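Local coordinates for sugar ABC transporter, periplasmic sugar-binding protein (Caulobacter crescentus, PDB 4IRX) that binds myo-inositol between its two lobes as the periplasmic component of an ABC transporter, probably delivering it for uptake into the cell, at residues V24-E29 against I93-N98. Sequence-based numbering, arbitrary orientation.
With INS (1,2,3,4,5,6-hexahydroxy-cyclohexane), chain C.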
# COMPACT_ATOMS: atom_id res chain seq x y z
N VAL A 24 -2.42 -1.54 10.22
CA VAL A 24 -3.19 -1.66 11.45
C VAL A 24 -4.67 -1.77 11.10
O VAL A 24 -5.39 -2.64 11.61
CB VAL A 24 -2.94 -0.45 12.38
CG1 VAL A 24 -3.86 -0.50 13.58
CG2 VAL A 24 -1.48 -0.43 12.85
N ALA A 25 -5.14 -0.91 10.20
CA ALA A 25 -6.54 -0.95 9.80
C ALA A 25 -6.88 -2.25 9.07
O ALA A 25 -7.93 -2.84 9.29
CB ALA A 25 -6.90 0.26 8.96
N MSE A 26 -5.96 -2.70 8.20
CA MSE A 26 -6.16 -3.96 7.48
C MSE A 26 -6.28 -5.13 8.46
O MSE A 26 -7.14 -5.98 8.30
CB MSE A 26 -5.02 -4.22 6.48
CG MSE A 26 -5.20 -5.51 5.64
SE MSE A 26 -3.87 -5.88 4.29
CE MSE A 26 -4.43 -4.67 2.90
N ARG A 27 -5.44 -5.14 9.50
CA ARG A 27 -5.50 -6.19 10.50
C ARG A 27 -6.84 -6.26 11.20
O ARG A 27 -7.35 -7.35 11.51
CB ARG A 27 -4.38 -6.04 11.52
CG ARG A 27 -4.33 -7.15 12.53
CD ARG A 27 -3.30 -6.86 13.61
NE ARG A 27 -3.34 -7.92 14.61
CZ ARG A 27 -2.35 -8.15 15.46
NH1 ARG A 27 -1.27 -7.39 15.44
NH2 ARG A 27 -2.45 -9.15 16.33
N ARG A 28 -7.46 -5.12 11.44
CA ARG A 28 -8.80 -5.14 12.03
C ARG A 28 -9.83 -5.86 11.16
O ARG A 28 -10.67 -6.60 11.67
CB ARG A 28 -9.30 -3.73 12.36
CG ARG A 28 -8.49 -3.05 13.44
CD ARG A 28 -9.17 -1.77 13.94
NE ARG A 28 -9.03 -0.66 13.00
CZ ARG A 28 -8.16 0.34 13.14
NH1 ARG A 28 -7.34 0.38 14.19
NH2 ARG A 28 -8.11 1.31 12.24
N GLU A 29 -9.77 -5.63 9.85
CA GLU A 29 -10.72 -6.29 8.96
C GLU A 29 -10.40 -7.78 8.90
O GLU A 29 -11.31 -8.61 8.82
CB GLU A 29 -10.69 -5.67 7.56
CG GLU A 29 -10.84 -4.15 7.53
CD GLU A 29 -12.15 -3.61 8.12
OE1 GLU A 29 -13.22 -4.23 7.99
OE2 GLU A 29 -12.11 -2.51 8.70
N ILE A 93 -0.16 -17.10 -0.53
CA ILE A 93 -0.83 -16.04 -1.27
C ILE A 93 -0.33 -14.69 -0.74
O ILE A 93 -0.15 -14.52 0.47
CB ILE A 93 -2.37 -16.21 -1.20
CG1 ILE A 93 -3.10 -15.20 -2.10
CG2 ILE A 93 -2.84 -16.13 0.23
CD1 ILE A 93 -4.55 -15.58 -2.34
N SER A 94 -0.07 -13.76 -1.63
CA SER A 94 0.38 -12.44 -1.21
C SER A 94 -0.81 -11.48 -1.16
O SER A 94 -1.81 -11.67 -1.84
CB SER A 94 1.50 -11.90 -2.13
OG SER A 94 1.05 -11.74 -3.46
N VAL A 95 -0.67 -10.48 -0.29
CA VAL A 95 -1.68 -9.45 -0.17
C VAL A 95 -1.00 -8.07 -0.17
O VAL A 95 0.10 -7.91 0.37
CB VAL A 95 -2.58 -9.64 1.08
CG1 VAL A 95 -1.80 -9.36 2.37
CG2 VAL A 95 -3.82 -8.71 1.01
N ASP A 96 -1.66 -7.12 -0.83
CA ASP A 96 -1.24 -5.72 -0.96
C ASP A 96 -0.09 -5.48 -1.92
O ASP A 96 -0.16 -4.60 -2.79
CB ASP A 96 -0.93 -5.07 0.39
CG ASP A 96 -0.53 -3.62 0.21
OD1 ASP A 96 -1.42 -2.80 -0.10
OD2 ASP A 96 0.67 -3.33 0.33
N ARG A 97 0.98 -6.23 -1.73
CA ARG A 97 2.11 -6.23 -2.68
C ARG A 97 2.49 -7.68 -2.99
O ARG A 97 2.22 -8.60 -2.19
CB ARG A 97 3.33 -5.42 -2.20
CG ARG A 97 4.13 -6.03 -1.03
CD ARG A 97 3.42 -5.91 0.29
NE ARG A 97 3.29 -4.51 0.69
CZ ARG A 97 4.26 -3.76 1.23
NH1 ARG A 97 5.45 -4.26 1.50
NH2 ARG A 97 4.03 -2.48 1.49
N ASN A 98 3.07 -7.88 -4.16
CA ASN A 98 3.28 -9.24 -4.64
C ASN A 98 4.63 -9.84 -4.26
O ASN A 98 5.46 -9.20 -3.63
CB ASN A 98 2.99 -9.34 -6.15
CG ASN A 98 4.00 -8.59 -7.01
OD1 ASN A 98 5.20 -8.57 -6.72
ND2 ASN A 98 3.51 -7.97 -8.09
C1 INS C . 0.06 0.01 0.88
C2 INS C . -0.36 1.30 1.49
C3 INS C . 0.58 1.62 2.63
C4 INS C . 1.98 1.76 2.13
C5 INS C . 2.44 0.47 1.55
C6 INS C . 1.51 0.02 0.45
O1 INS C . -0.77 -0.30 -0.21
O2 INS C . -0.34 2.31 0.53
O3 INS C . 0.17 2.79 3.30
O4 INS C . 2.83 2.18 3.15
O5 INS C . 3.75 0.62 1.09
O6 INS C . 1.95 -1.19 -0.13
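Met-26, a selenomethionine on the inner side of helix 21-37, reaches Val-95 and Asp-96 where strand 91-95 gives way to the loop that lines the ligand pocket. This is the helix-on-sheet layer of one lobe of a periplasmic binding protein, joined at the C-terminal ends of its parallel strands, where the inositol lies. The Met-26 side chain is extended through chi1 and chi2 (chi1 -177°) and turns only at its end, which splits its two contacts: Met-26 SE meets Val-95 CG2 at 4.3 Å, while Met-26 CE lies 4.3 Å from Asp-96 CB. Both are apolar approaches, and Pro-251 and Ile-255 of helix 251-268 also touch Met-26. Asp-96 thus offers its CB methylene to the Met-26 methyl, while CG, anti to the backbone N, carries the carboxylate toward the inositol. Its two oxygens take neighbouring hydroxyls: Asp-96 OD1 accepts from inositol O1 at 2.6 Å and Asp-96 OD2 from inositol O6 at 2.5 Å. Arg-97 helps to hold that carboxylate in its rotation, since Arg-97 NE gives an almost straight bond (177°) to the anti lone pair of Asp-96 OD2 at 2.9 Å, with the oxygen in the guanidinium plane. A chain bent at chi2 and chi3 folds the guanidinium back to this position, and Asp-140 pairs with its NH2. Replacing Asp-96 by alanine removes both carboxylate oxygens and is likely to leave inositol O1 and O6 without these acceptors and Arg-97 NE without its mate. Inositol O6 is gripped twice by this pair of residues: besides donating to Asp-96 OD2, it accepts from Arg-97 NH2 at 2.9 Å, through a bond bent to 146°.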